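Local coordinates for flagellar motor switch protein FliG (Helicobacter pylori 26695, PDB 5WUJ), which is part of a switch complex that interacts with chemotaxis proteins and contacts the motor components determining the direction of flagellar rotation, represented here by its N-terminal domain, at residues Leu10-Lys15 with Leu62-Ala67; Glu14-Leu19 with Thr41-Gln46; Tyr82-Leu87 with Lys98-Leu103. All coordinates share one frame; numbering follows the deposited sequence.

Contact 1 (Leu10-Lys15 with Leu62-Ala67); sequences LSMSEK and LEEFFA
Lys15, in the first turn of helix 12-23, reaches across to Glu64 and Phe65 on helix 55-71. Its CB lies 4.1 Å from CE2 of the Phe65 ring, and its own carbonyl oxygen is about as near that same carbon, coming at the ring obliquely. Farther out, CD and CE run past the carboxylate of Glu64, with CD 3.5 Å from OE1. A bend at the last torsion (chi4 131°) then turns the ammonium group onto the carboxylate, and NZ forms a salt bridge to Glu64 OE1 at 2.9 Å, taking the syn lone pair of that oxygen. The two chains cross at about a right angle, Glu64 arriving fully extended. Next to this ion pair, Met12 is bent at chi2 and chi3 so that SD comes within 4.0 Å of Phe65 CZ, an oblique Met-aromatic contact. At the start of the same helix, Ser11 N donates to Glu14 OE1 at 2.7 Å, on the anti lone pair. Polar and apolar contacts thus lie side by side: one charge pair bridges the two helices at the partly exposed border, while the buried phenylalanine supplies the apolar half of the joint.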
ATOM      1  N   LEU B  10       1.718 -12.057  -6.887  1.00 44.68           N
ATOM      2  CA  LEU B  10       2.709 -11.532  -5.957  1.00 36.56           C
ATOM      3  C   LEU B  10       2.504 -12.148  -4.579  1.00 32.23           C
ATOM      4  O   LEU B  10       1.388 -12.176  -4.059  1.00 33.15           O
ATOM      5  CB  LEU B  10       2.607 -10.011  -5.857  1.00 30.47           C
ATOM      6  CG  LEU B  10       3.055  -9.179  -7.049  1.00 36.74           C
ATOM      7  CD1 LEU B  10       2.748  -7.727  -6.745  1.00 39.27           C
ATOM      8  CD2 LEU B  10       4.543  -9.385  -7.344  1.00 34.88           C
ATOM      9  N   SER B  11       3.573 -12.654  -3.987  1.00 31.52           N
ATOM     10  CA  SER B  11       3.456 -13.048  -2.600  1.00 34.44           C
ATOM     11  C   SER B  11       3.287 -11.809  -1.731  1.00 29.67           C
ATOM     12  O   SER B  11       3.513 -10.665  -2.159  1.00 33.75           O
ATOM     13  CB  SER B  11       4.682 -13.838  -2.162  1.00 40.08           C
ATOM     14  OG  SER B  11       4.737 -15.054  -2.881  1.00 47.53           O
ATOM     15  N   MET B  12       2.874 -12.045  -0.488  1.00 28.99           N
ATOM     16  CA  MET B  12       2.730 -10.941   0.451  1.00 28.08           C
ATOM     17  C   MET B  12       4.078 -10.261   0.698  1.00 33.94           C
ATOM     18  O   MET B  12       4.157  -9.034   0.841  1.00 33.12           O
ATOM     19  CB  MET B  12       2.101 -11.461   1.746  1.00 28.09           C
ATOM     20  CG  MET B  12       1.932 -10.414   2.826  1.00 40.59           C
ATOM     21  SD  MET B  12       1.005  -8.962   2.253  1.00 48.83           S
ATOM     22  CE  MET B  12      -0.678  -9.554   2.316  1.00 42.90           C
ATOM     23  N   SER B  13       5.155 -11.048   0.699  1.00 31.60           N
ATOM     24  CA  SER B  13       6.498 -10.501   0.857  1.00 34.54           C
ATOM     25  C   SER B  13       6.892  -9.635  -0.336  1.00 26.42           C
ATOM     26  O   SER B  13       7.554  -8.605  -0.173  1.00 29.27           O
ATOM     27  CB  SER B  13       7.499 -11.653   1.065  1.00 41.30           C
ATOM     28  OG  SER B  13       8.786 -11.360   0.551  1.00 52.05           O
ATOM     29  N   GLU B  14       6.499 -10.040  -1.544  1.00 22.17           N
ATOM     30  CA  GLU B  14       6.721  -9.208  -2.731  1.00 28.96           C
ATOM     31  C   GLU B  14       5.931  -7.912  -2.666  1.00 23.35           C
ATOM     32  O   GLU B  14       6.446  -6.845  -3.028  1.00 23.43           O
ATOM     33  CB  GLU B  14       6.349  -9.985  -3.989  1.00 25.01           C
ATOM     34  CG  GLU B  14       7.076 -11.323  -4.049  1.00 34.07           C
ATOM     35  CD  GLU B  14       6.884 -12.023  -5.355  1.00 51.17           C
ATOM     36  OE1 GLU B  14       5.802 -12.621  -5.561  1.00 58.57           O
ATOM     37  OE2 GLU B  14       7.823 -11.980  -6.169  1.00 60.82           O
ATOM     38  N   LYS B  15       4.674  -7.987  -2.224  1.00 25.33           N
ATOM     39  CA  LYS B  15       3.873  -6.779  -2.050  1.00 23.92           C
ATOM     40  C   LYS B  15       4.516  -5.843  -1.041  1.00 26.67           C
ATOM     41  O   LYS B  15       4.514  -4.620  -1.226  1.00 21.62           O
ATOM     42  CB  LYS B  15       2.465  -7.141  -1.596  1.00 22.05           C
ATOM     43  CG  LYS B  15       1.695  -8.039  -2.576  1.00 33.52           C
ATOM     44  CD  LYS B  15       0.217  -7.943  -2.297  1.00 33.32           C
ATOM     45  CE  LYS B  15      -0.601  -8.882  -3.132  1.00 36.01           C
ATOM     46  NZ  LYS B  15      -1.530  -9.619  -2.238  1.00 40.03           N
ATOM     47  N   LEU B  62      -0.335  -0.283  -3.007  1.00 19.26           N
ATOM     48  CA  LEU B  62      -0.594   0.745  -2.002  1.00 18.48           C
ATOM     49  C   LEU B  62      -2.066   0.788  -1.622  1.00 22.22           C
ATOM     50  O   LEU B  62      -2.412   0.942  -0.445  1.00 22.75           O
ATOM     51  CB  LEU B  62      -0.162   2.115  -2.520  1.00 15.28           C
ATOM     52  CG  LEU B  62       1.322   2.329  -2.673  1.00 27.97           C
ATOM     53  CD1 LEU B  62       1.598   3.809  -2.948  1.00 25.88           C
ATOM     54  CD2 LEU B  62       2.062   1.812  -1.438  1.00 22.37           C
ATOM     55  N   GLU B  63      -2.951   0.665  -2.610  1.00 17.62           N
ATOM     56  CA  GLU B  63      -4.378   0.674  -2.306  1.00 29.83           C
ATOM     57  C   GLU B  63      -4.745  -0.497  -1.408  1.00 26.26           C
ATOM     58  O   GLU B  63      -5.605  -0.374  -0.524  1.00 23.88           O
ATOM     59  CB  GLU B  63      -5.199   0.624  -3.591  1.00 24.17           C
ATOM     60  CG  GLU B  63      -5.262   1.933  -4.349  1.00 41.54           C
ATOM     61  CD  GLU B  63      -6.418   1.959  -5.335  1.00 56.57           C
ATOM     62  OE1 GLU B  63      -7.036   0.885  -5.545  1.00 58.00           O
ATOM     63  OE2 GLU B  63      -6.713   3.046  -5.884  1.00 62.99           O
ATOM     64  N   GLU B  64      -4.118  -1.648  -1.641  1.00 22.32           N
ATOM     65  CA  GLU B  64      -4.368  -2.805  -0.793  1.00 26.91           C
ATOM     66  C   GLU B  64      -3.935  -2.522   0.642  1.00 22.09           C
ATOM     67  O   GLU B  64      -4.677  -2.798   1.594  1.00 22.25           O
ATOM     68  CB  GLU B  64      -3.641  -4.018  -1.369  1.00 31.01           C
ATOM     69  CG  GLU B  64      -3.897  -5.328  -0.668  1.00 40.22           C
ATOM     70  CD  GLU B  64      -3.258  -6.504  -1.404  1.00 53.82           C
ATOM     71  OE1 GLU B  64      -2.909  -7.500  -0.736  1.00 62.26           O
ATOM     72  OE2 GLU B  64      -3.098  -6.432  -2.646  1.00 58.51           O
ATOM     73  N   PHE B  65      -2.751  -1.934   0.815  1.00 20.06           N
ATOM     74  CA  PHE B  65      -2.275  -1.633   2.163  1.00 22.78           C
ATOM     75  C   PHE B  65      -3.029  -0.466   2.785  1.00 29.15           C
ATOM     76  O   PHE B  65      -3.239  -0.460   4.001  1.00 20.43           O
ATOM     77  CB  PHE B  65      -0.785  -1.352   2.137  1.00 23.33           C
ATOM     78  CG  PHE B  65       0.031  -2.598   2.210  1.00 28.85           C
ATOM     79  CD1 PHE B  65       0.283  -3.197   3.428  1.00 24.69           C
ATOM     80  CD2 PHE B  65       0.519  -3.189   1.057  1.00 29.67           C
ATOM     81  CE1 PHE B  65       1.026  -4.372   3.502  1.00 27.73           C
ATOM     82  CE2 PHE B  65       1.273  -4.359   1.127  1.00 33.37           C
ATOM     83  CZ  PHE B  65       1.514  -4.951   2.343  1.00 27.64           C
ATOM     84  N   PHE B  66      -3.452   0.513   1.971  1.00 19.18           N
ATOM     85  CA  PHE B  66      -4.321   1.577   2.468  1.00 19.74           C
ATOM     86  C   PHE B  66      -5.571   0.998   3.125  1.00 24.78           C
ATOM     87  O   PHE B  66      -5.959   1.415   4.224  1.00 23.22           O
ATOM     88  CB  PHE B  66      -4.702   2.521   1.317  1.00 19.83           C
ATOM     89  CG  PHE B  66      -5.327   3.800   1.762  1.00 26.40           C
ATOM     90  CD1 PHE B  66      -4.609   4.701   2.550  1.00 26.01           C
ATOM     91  CD2 PHE B  66      -6.627   4.107   1.410  1.00 25.80           C
ATOM     92  CE1 PHE B  66      -5.191   5.898   2.965  1.00 32.89           C
ATOM     93  CE2 PHE B  66      -7.222   5.294   1.824  1.00 28.62           C
ATOM     94  CZ  PHE B  66      -6.503   6.195   2.602  1.00 30.52           C
ATOM     95  N   ALA B  67      -6.198   0.008   2.485  1.00 23.07           N
ATOM     96  CA  ALA B  67      -7.399  -0.576   3.071  1.00 26.90           C
ATOM     97  C   ALA B  67      -7.080  -1.314   4.369  1.00 26.87           C
ATOM     98  O   ALA B  67      -7.860  -1.261   5.325  1.00 32.43           O
ATOM     99  CB  ALA B  67      -8.074  -1.496   2.064  1.00 24.48           C
TER

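Contact 2 (Glu14-Leu19 with Thr41-Gln46); sequences EKIAIL and TEISKQ
Ala17 CB and Gln46 CB meet at 3.5 Å where helix 12-23 crosses helix 37-50. The side chain at position 17 is a single methyl, which lets the CA atoms of Ala17 and Ile43, the nearest backbone pair, come to 5.7 Å; the axes of the two short segments approach to 8.6 Å at a crossing angle of -64°. The methyl of Ala17 also sits by the carbonyl oxygen of Ile43. To one side of this point Ile16 CG2 touches Ile43 CD1 at 3.7 Å. Ile43 brings up CD1 on the far end of its longer branch, which runs anti to the carbonyl carbon.

The Glu14 side chain flanks Gln46 instead of bonding to it. Its CG lies 4.0 Å from Gln46 OE1, and the carboxylate and amide planes are turned 78° from each other. Gln46 bends at chi2 (-60°), and its NE2 makes a weak hydrogen bond back to Glu42 OE1; the same oxygen forms a salt bridge with Lys45 NZ at 3.2 Å. Glu14 for its part is held by the backbone N of Ser11. Beyond this shell, Ile47 adds to the packing on Ala17 and Leu20 to that on Ile43, while Ile16 also packs on Phe65 of helix 55-71 and on an aromatic side chain of the other protein chain. This steep crossing around a small residue, with no hydrogen bond between the paired segments, is one of the helix-helix joints of the all-helical FliG N-terminal domain.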
ATOM      1  N   GLU B  14       6.499 -10.040  -1.544  1.00 22.17           N
ATOM      2  CA  GLU B  14       6.721  -9.208  -2.731  1.00 28.96           C
ATOM      3  C   GLU B  14       5.931  -7.912  -2.666  1.00 23.35           C
ATOM      4  O   GLU B  14       6.446  -6.845  -3.028  1.00 23.43           O
ATOM      5  CB  GLU B  14       6.349  -9.985  -3.989  1.00 25.01           C
ATOM      6  CG  GLU B  14       7.076 -11.323  -4.049  1.00 34.07           C
ATOM      7  CD  GLU B  14       6.884 -12.023  -5.355  1.00 51.17           C
ATOM      8  OE1 GLU B  14       5.802 -12.621  -5.561  1.00 58.57           O
ATOM      9  OE2 GLU B  14       7.823 -11.980  -6.169  1.00 60.82           O
ATOM     10  N   LYS B  15       4.674  -7.987  -2.224  1.00 25.33           N
ATOM     11  CA  LYS B  15       3.873  -6.779  -2.050  1.00 23.92           C
ATOM     12  C   LYS B  15       4.516  -5.843  -1.041  1.00 26.67           C
ATOM     13  O   LYS B  15       4.514  -4.620  -1.226  1.00 21.62           O
ATOM     14  CB  LYS B  15       2.465  -7.141  -1.596  1.00 22.05           C
ATOM     15  CG  LYS B  15       1.695  -8.039  -2.576  1.00 33.52           C
ATOM     16  CD  LYS B  15       0.217  -7.943  -2.297  1.00 33.32           C
ATOM     17  CE  LYS B  15      -0.601  -8.882  -3.132  1.00 36.01           C
ATOM     18  NZ  LYS B  15      -1.530  -9.619  -2.238  1.00 40.03           N
ATOM     19  N   ILE B  16       5.092  -6.399   0.027  1.00 26.23           N
ATOM     20  CA  ILE B  16       5.693  -5.550   1.054  1.00 21.66           C
ATOM     21  C   ILE B  16       6.931  -4.849   0.510  1.00 19.41           C
ATOM     22  O   ILE B  16       7.133  -3.658   0.752  1.00 22.25           O
ATOM     23  CB  ILE B  16       6.003  -6.381   2.310  1.00 24.19           C
ATOM     24  CG1 ILE B  16       4.716  -6.686   3.078  1.00 29.24           C
ATOM     25  CG2 ILE B  16       7.024  -5.675   3.189  1.00 26.21           C
ATOM     26  CD1 ILE B  16       4.851  -7.893   4.043  1.00 27.46           C
ATOM     27  N   ALA B  17       7.766  -5.560  -0.258  1.00 17.95           N
ATOM     28  CA  ALA B  17       8.924  -4.908  -0.868  1.00 17.25           C
ATOM     29  C   ALA B  17       8.491  -3.844  -1.866  1.00 22.86           C
ATOM     30  O   ALA B  17       9.096  -2.762  -1.936  1.00 24.33           O
ATOM     31  CB  ALA B  17       9.815  -5.943  -1.552  1.00 19.07           C
ATOM     32  N   ILE B  18       7.431  -4.118  -2.637  1.00 17.18           N
ATOM     33  CA  ILE B  18       6.925  -3.102  -3.556  1.00 18.07           C
ATOM     34  C   ILE B  18       6.423  -1.886  -2.779  1.00 18.18           C
ATOM     35  O   ILE B  18       6.674  -0.737  -3.165  1.00 24.85           O
ATOM     36  CB  ILE B  18       5.841  -3.696  -4.480  1.00 19.65           C
ATOM     37  CG1 ILE B  18       6.506  -4.468  -5.627  1.00 27.42           C
ATOM     38  CG2 ILE B  18       4.958  -2.609  -5.061  1.00 18.14           C
ATOM     39  CD1 ILE B  18       5.656  -5.601  -6.174  1.00 19.42           C
ATOM     40  N   LEU B  19       5.725  -2.108  -1.663  1.00 21.65           N
ATOM     41  CA  LEU B  19       5.366  -0.971  -0.814  1.00 16.58           C
ATOM     42  C   LEU B  19       6.619  -0.228  -0.354  1.00 23.07           C
ATOM     43  O   LEU B  19       6.688   1.005  -0.443  1.00 20.92           O
ATOM     44  CB  LEU B  19       4.531  -1.441   0.385  1.00 16.42           C
ATOM     45  CG  LEU B  19       4.031  -0.412   1.408  1.00 28.17           C
ATOM     46  CD1 LEU B  19       2.864  -1.007   2.132  1.00 29.91           C
ATOM     47  CD2 LEU B  19       5.097  -0.026   2.429  1.00 26.52           C
ATOM     48  N   THR B  41      16.474 -10.371   5.097  1.00 23.78           N
ATOM     49  CA  THR B  41      17.042 -11.037   3.930  1.00 30.02           C
ATOM     50  C   THR B  41      16.004 -11.213   2.833  1.00 27.14           C
ATOM     51  O   THR B  41      16.264 -10.907   1.663  1.00 33.31           O
ATOM     52  CB  THR B  41      17.618 -12.397   4.328  1.00 29.77           C
ATOM     53  OG1 THR B  41      18.574 -12.209   5.379  1.00 38.94           O
ATOM     54  CG2 THR B  41      18.290 -13.042   3.133  1.00 32.67           C
ATOM     55  N   GLU B  42      14.825 -11.731   3.191  1.00 31.05           N
ATOM     56  CA  GLU B  42      13.782 -11.964   2.196  1.00 39.02           C
ATOM     57  C   GLU B  42      13.294 -10.652   1.589  1.00 36.69           C
ATOM     58  O   GLU B  42      13.136 -10.549   0.368  1.00 28.51           O
ATOM     59  CB  GLU B  42      12.619 -12.735   2.825  1.00 45.43           C
ATOM     60  CG  GLU B  42      11.519 -13.115   1.838  1.00 60.74           C
ATOM     61  CD  GLU B  42      11.976 -14.142   0.815  1.00 82.67           C
ATOM     62  OE1 GLU B  42      11.392 -14.176  -0.289  1.00 90.87           O
ATOM     63  OE2 GLU B  42      12.920 -14.912   1.112  1.00 89.35           O
ATOM     64  N   ILE B  43      13.083  -9.628   2.417  1.00 33.99           N
ATOM     65  CA  ILE B  43      12.519  -8.385   1.902  1.00 33.53           C
ATOM     66  C   ILE B  43      13.547  -7.637   1.060  1.00 34.02           C
ATOM     67  O   ILE B  43      13.234  -7.146  -0.034  1.00 35.00           O
ATOM     68  CB  ILE B  43      11.977  -7.539   3.070  1.00 34.90           C
ATOM     69  CG1 ILE B  43      10.674  -8.155   3.573  1.00 35.57           C
ATOM     70  CG2 ILE B  43      11.733  -6.100   2.632  1.00 37.69           C
ATOM     71  CD1 ILE B  43       9.998  -7.360   4.673  1.00 43.35           C
ATOM     72  N   SER B  44      14.795  -7.567   1.541  1.00 33.49           N
ATOM     73  CA  SER B  44      15.887  -6.969   0.772  1.00 30.31           C
ATOM     74  C   SER B  44      16.028  -7.625  -0.592  1.00 33.13           C
ATOM     75  O   SER B  44      16.279  -6.945  -1.599  1.00 35.33           O
ATOM     76  CB  SER B  44      17.207  -7.103   1.539  1.00 29.03           C
ATOM     77  OG  SER B  44      17.166  -6.358   2.739  1.00 38.62           O
ATOM     78  N   LYS B  45      15.896  -8.950  -0.636  1.00 26.73           N
ATOM     79  CA  LYS B  45      16.019  -9.669  -1.897  1.00 31.69           C
ATOM     80  C   LYS B  45      14.955  -9.221  -2.892  1.00 29.36           C
ATOM     81  O   LYS B  45      15.244  -9.043  -4.081  1.00 27.59           O
ATOM     82  CB  LYS B  45      15.927 -11.171  -1.643  1.00 30.75           C
ATOM     83  CG  LYS B  45      16.068 -12.035  -2.876  1.00 42.87           C
ATOM     84  CD  LYS B  45      16.097 -13.513  -2.497  1.00 52.43           C
ATOM     85  CE  LYS B  45      15.027 -14.300  -3.240  1.00 64.88           C
ATOM     86  NZ  LYS B  45      13.783 -14.460  -2.439  1.00 73.60           N
ATOM     87  N   GLN B  46      13.719  -9.029  -2.423  1.00 25.02           N
ATOM     88  CA  GLN B  46      12.642  -8.646  -3.329  1.00 32.04           C
ATOM     89  C   GLN B  46      12.720  -7.174  -3.731  1.00 25.75           C
ATOM     90  O   GLN B  46      12.314  -6.818  -4.842  1.00 33.51           O
ATOM     91  CB  GLN B  46      11.292  -8.961  -2.683  1.00 32.26           C
ATOM     92  CG  GLN B  46      11.096 -10.427  -2.315  1.00 38.67           C
ATOM     93  CD  GLN B  46      11.187 -11.363  -3.518  1.00 55.06           C
ATOM     94  OE1 GLN B  46      11.039 -10.941  -4.674  1.00 57.93           O
ATOM     95  NE2 GLN B  46      11.421 -12.647  -3.249  1.00 57.13           N
TER

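Contact 3 (Tyr82-Leu87 with Lys98-Leu103); sequences YARELL and KVMDKL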
ATOM      1  N   TYR B  82     -10.621   6.728   0.775  1.00 23.79           N
ATOM      2  CA  TYR B  82     -10.949   5.341   1.064  1.00 22.88           C
ATOM      3  C   TYR B  82     -12.342   4.995   0.544  1.00 25.87           C
ATOM      4  O   TYR B  82     -12.540   3.955  -0.105  1.00 24.64           O
ATOM      5  CB  TYR B  82     -10.844   5.085   2.575  1.00 24.32           C
ATOM      6  CG  TYR B  82     -11.215   3.674   2.956  1.00 36.50           C
ATOM      7  CD1 TYR B  82     -10.540   2.586   2.408  1.00 41.90           C
ATOM      8  CD2 TYR B  82     -12.251   3.421   3.849  1.00 42.79           C
ATOM      9  CE1 TYR B  82     -10.876   1.282   2.751  1.00 39.88           C
ATOM     10  CE2 TYR B  82     -12.589   2.124   4.196  1.00 45.20           C
ATOM     11  CZ  TYR B  82     -11.899   1.061   3.643  1.00 43.47           C
ATOM     12  OH  TYR B  82     -12.241  -0.227   3.981  1.00 55.65           O
ATOM     13  N   ALA B  83     -13.328   5.848   0.839  1.00 25.62           N
ATOM     14  CA  ALA B  83     -14.666   5.672   0.268  1.00 27.99           C
ATOM     15  C   ALA B  83     -14.615   5.603  -1.255  1.00 25.84           C
ATOM     16  O   ALA B  83     -15.242   4.730  -1.872  1.00 26.11           O
ATOM     17  CB  ALA B  83     -15.575   6.816   0.714  1.00 23.61           C
ATOM     18  N   ARG B  84     -13.860   6.514  -1.871  1.00 25.00           N
ATOM     19  CA  ARG B  84     -13.766   6.561  -3.327  1.00 27.37           C
ATOM     20  C   ARG B  84     -13.243   5.242  -3.890  1.00 32.68           C
ATOM     21  O   ARG B  84     -13.761   4.739  -4.895  1.00 29.78           O
ATOM     22  CB  ARG B  84     -12.863   7.731  -3.726  1.00 23.34           C
ATOM     23  CG  ARG B  84     -12.929   8.170  -5.174  1.00 26.62           C
ATOM     24  CD  ARG B  84     -11.937   9.319  -5.414  1.00 26.18           C
ATOM     25  NE  ARG B  84     -12.437  10.607  -4.925  1.00 29.79           N
ATOM     26  CZ  ARG B  84     -11.886  11.326  -3.939  1.00 32.61           C
ATOM     27  NH1 ARG B  84     -10.796  10.900  -3.305  1.00 24.79           N
ATOM     28  NH2 ARG B  84     -12.434  12.488  -3.580  1.00 28.06           N
ATOM     29  N   GLU B  85     -12.219   4.664  -3.250  1.00 31.94           N
ATOM     30  CA  GLU B  85     -11.696   3.370  -3.684  1.00 36.42           C
ATOM     31  C   GLU B  85     -12.706   2.255  -3.453  1.00 32.48           C
ATOM     32  O   GLU B  85     -12.902   1.396  -4.321  1.00 34.16           O
ATOM     33  CB  GLU B  85     -10.397   3.047  -2.946  1.00 33.35           C
ATOM     34  CG  GLU B  85      -9.254   3.985  -3.270  1.00 34.40           C
ATOM     35  CD  GLU B  85      -8.045   3.782  -2.356  1.00 39.17           C
ATOM     36  OE1 GLU B  85      -8.001   2.768  -1.625  1.00 41.58           O
ATOM     37  OE2 GLU B  85      -7.145   4.644  -2.366  1.00 38.06           O
ATOM     38  N   LEU B  86     -13.347   2.253  -2.282  1.00 24.79           N
ATOM     39  CA  LEU B  86     -14.350   1.237  -1.972  1.00 26.72           C
ATOM     40  C   LEU B  86     -15.514   1.274  -2.965  1.00 28.86           C
ATOM     41  O   LEU B  86     -15.921   0.236  -3.505  1.00 27.48           O
ATOM     42  CB  LEU B  86     -14.860   1.449  -0.552  1.00 27.14           C
ATOM     43  CG  LEU B  86     -16.000   0.541  -0.094  1.00 39.16           C
ATOM     44  CD1 LEU B  86     -15.530  -0.910  -0.059  1.00 31.48           C
ATOM     45  CD2 LEU B  86     -16.511   0.971   1.279  1.00 42.84           C
ATOM     46  N   LEU B  87     -16.088   2.462  -3.188  1.00 29.64           N
ATOM     47  CA  LEU B  87     -17.262   2.567  -4.053  1.00 28.66           C
ATOM     48  C   LEU B  87     -16.915   2.247  -5.500  1.00 31.87           C
ATOM     49  O   LEU B  87     -17.726   1.652  -6.220  1.00 30.50           O
ATOM     50  CB  LEU B  87     -17.867   3.961  -3.943  1.00 28.17           C
ATOM     51  CG  LEU B  87     -18.415   4.225  -2.544  1.00 35.39           C
ATOM     52  CD1 LEU B  87     -18.485   5.714  -2.231  1.00 32.13           C
ATOM     53  CD2 LEU B  87     -19.779   3.565  -2.367  1.00 34.32           C
ATOM     54  N   LYS B  98     -21.283   9.450  -8.497  1.00 49.14           N
ATOM     55  CA  LYS B  98     -22.519  10.088  -8.050  1.00 51.04           C
ATOM     56  C   LYS B  98     -22.710   9.910  -6.551  1.00 48.01           C
ATOM     57  O   LYS B  98     -23.158  10.836  -5.864  1.00 48.90           O
ATOM     58  CB  LYS B  98     -23.727   9.570  -8.849  1.00 55.93           C
ATOM     59  CG  LYS B  98     -23.451   9.523 -10.352  1.00 63.45           C
ATOM     60  CD  LYS B  98     -24.500   8.763 -11.153  1.00 64.61           C
ATOM     61  CE  LYS B  98     -25.914   9.070 -10.720  1.00 63.43           C
ATOM     62  NZ  LYS B  98     -26.836   8.961 -11.882  1.00 70.74           N
ATOM     63  N   VAL B  99     -22.345   8.738  -6.015  1.00 44.70           N
ATOM     64  CA  VAL B  99     -22.289   8.588  -4.561  1.00 42.06           C
ATOM     65  C   VAL B  99     -21.267   9.554  -3.968  1.00 43.25           C
ATOM     66  O   VAL B  99     -21.549  10.264  -2.994  1.00 41.34           O
ATOM     67  CB  VAL B  99     -21.975   7.137  -4.168  1.00 41.75           C
ATOM     68  CG1 VAL B  99     -21.707   7.045  -2.660  1.00 36.68           C
ATOM     69  CG2 VAL B  99     -23.140   6.227  -4.567  1.00 43.25           C
ATOM     70  N   MET B 100     -20.078   9.619  -4.576  1.00 40.57           N
ATOM     71  CA  MET B 100     -19.018  10.455  -4.020  1.00 39.95           C
ATOM     72  C   MET B 100     -19.435  11.920  -3.941  1.00 42.74           C
ATOM     73  O   MET B 100     -19.182  12.587  -2.930  1.00 42.34           O
ATOM     74  CB  MET B 100     -17.736  10.304  -4.835  1.00 39.67           C
ATOM     75  CG  MET B 100     -17.043   8.984  -4.558  1.00 37.34           C
ATOM     76  SD  MET B 100     -16.557   8.827  -2.828  1.00 33.74           S
ATOM     77  CE  MET B 100     -15.634  10.361  -2.635  1.00 35.55           C
ATOM     78  N   ASP B 101     -20.094  12.433  -4.982  1.00 45.89           N
ATOM     79  CA  ASP B 101     -20.579  13.809  -4.931  1.00 51.06           C
ATOM     80  C   ASP B 101     -21.555  14.005  -3.774  1.00 54.81           C
ATOM     81  O   ASP B 101     -21.453  14.984  -3.027  1.00 49.11           O
ATOM     82  CB  ASP B 101     -21.220  14.204  -6.262  1.00 52.96           C
ATOM     83  CG  ASP B 101     -20.204  14.320  -7.385  1.00 59.48           C
ATOM     84  OD1 ASP B 101     -19.023  14.635  -7.109  1.00 59.05           O
ATOM     85  OD2 ASP B 101     -20.602  14.124  -8.549  1.00 61.89           O
ATOM     86  N   LYS B 102     -22.496  13.072  -3.592  1.00 54.10           N
ATOM     87  CA  LYS B 102     -23.392  13.178  -2.444  1.00 54.32           C
ATOM     88  C   LYS B 102     -22.640  12.975  -1.135  1.00 54.01           C
ATOM     89  O   LYS B 102     -23.020  13.551  -0.111  1.00 61.25           O
ATOM     90  CB  LYS B 102     -24.552  12.181  -2.560  1.00 55.69           C
ATOM     91  CG  LYS B 102     -25.649  12.618  -3.516  1.00 61.44           C
ATOM     92  CD  LYS B 102     -27.030  12.507  -2.880  1.00 65.99           C
ATOM     93  CE  LYS B 102     -28.119  12.968  -3.846  1.00 68.52           C
ATOM     94  NZ  LYS B 102     -29.428  13.273  -3.189  1.00 76.03           N
ATOM     95  N   LEU B 103     -21.556  12.195  -1.158  1.00 55.52           N
ATOM     96  CA  LEU B 103     -20.813  11.903   0.065  1.00 58.61           C
ATOM     97  C   LEU B 103     -20.015  13.112   0.541  1.00 65.52           C
ATOM     98  O   LEU B 103     -19.881  13.332   1.753  1.00 68.29           O
ATOM     99  CB  LEU B 103     -19.885  10.708  -0.164  1.00 40.65           C
ATOM    100  CG  LEU B 103     -19.407   9.898   1.035  1.00 40.45           C
ATOM    101  CD1 LEU B 103     -20.500   9.735   2.066  1.00 48.21           C
ATOM    102  CD2 LEU B 103     -18.955   8.537   0.559  1.00 37.61           C
TER
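Helices 79-91 and 93-104 run nearly antiparallel here, the axes of their short segments 10.2 Å apart at an angle of 155°, with Arg84 and Met100 the nearest backbone pair. Met100 reaches across to helix 79-91. Bent at chi2 and chi3 (-61° and -53°), it lays its sulfur against the backbone of the facing helix, SD being 3.6 Å from Arg84 CA, and sends its terminal methyl across the Arg84 side chain. There CE lies over one face of the guanidinium, 3.9 Å from NE, the two chains crossing at about a right angle. The charged end of Arg84 finds its ionic partner within its own helix, in a salt bridge from NH1 to Glu81.

Leu87 also packs against the sulfur. Its CD1 is 3.7 Å from Met100 SD and reaches Val99 CG1 at 3.5 Å, a branch that the valine directs anti to its backbone N. Leu103 CD2 completes the cluster, coming 3.8 Å from Ala83 CB and also meeting the same CD1 of Leu87. From the same helix as Val99 and Met100, it meets Ala83 and Leu87 one turn apart on helix 79-91. Leu91 extends the packing beside Val99, and Leu80 adds to that on Met100. No hydrogen bond or ion pair joins the two segments, and the contact lies near the surface of the domain. The hairpin of helices is therefore closed here by van der Waals contact, centred on the Met100 thioether, whose sulfur meets Leu87 and whose methyl covers a face of the Arg84 guanidinium.

How the contacts relate
All three contacts lie within the FliG N-terminal domain. Contacts 1 and 2 both start from helix 12-23 and share Glu14 and Lys15, joining it to helix 55-71 and helix 37-50 respectively; their centres are about 10 Å apart, and Phe65 of contact 1 packs directly on Ile16 and Leu19 of contact 2. Contact 3 follows later in the chain, pairing the last two helices, 79-91 and 93-104. Its centre is about 22 Å from that of contact 1, yet Phe66 on helix 55-71 meets Tyr82 and Glu85 on helix 79-91. Contacts 2 and 3 do not touch and stand about 32 Å apart between centres. Helix 55-71 thus connects the N-terminal cluster with the C-terminal helical hairpin.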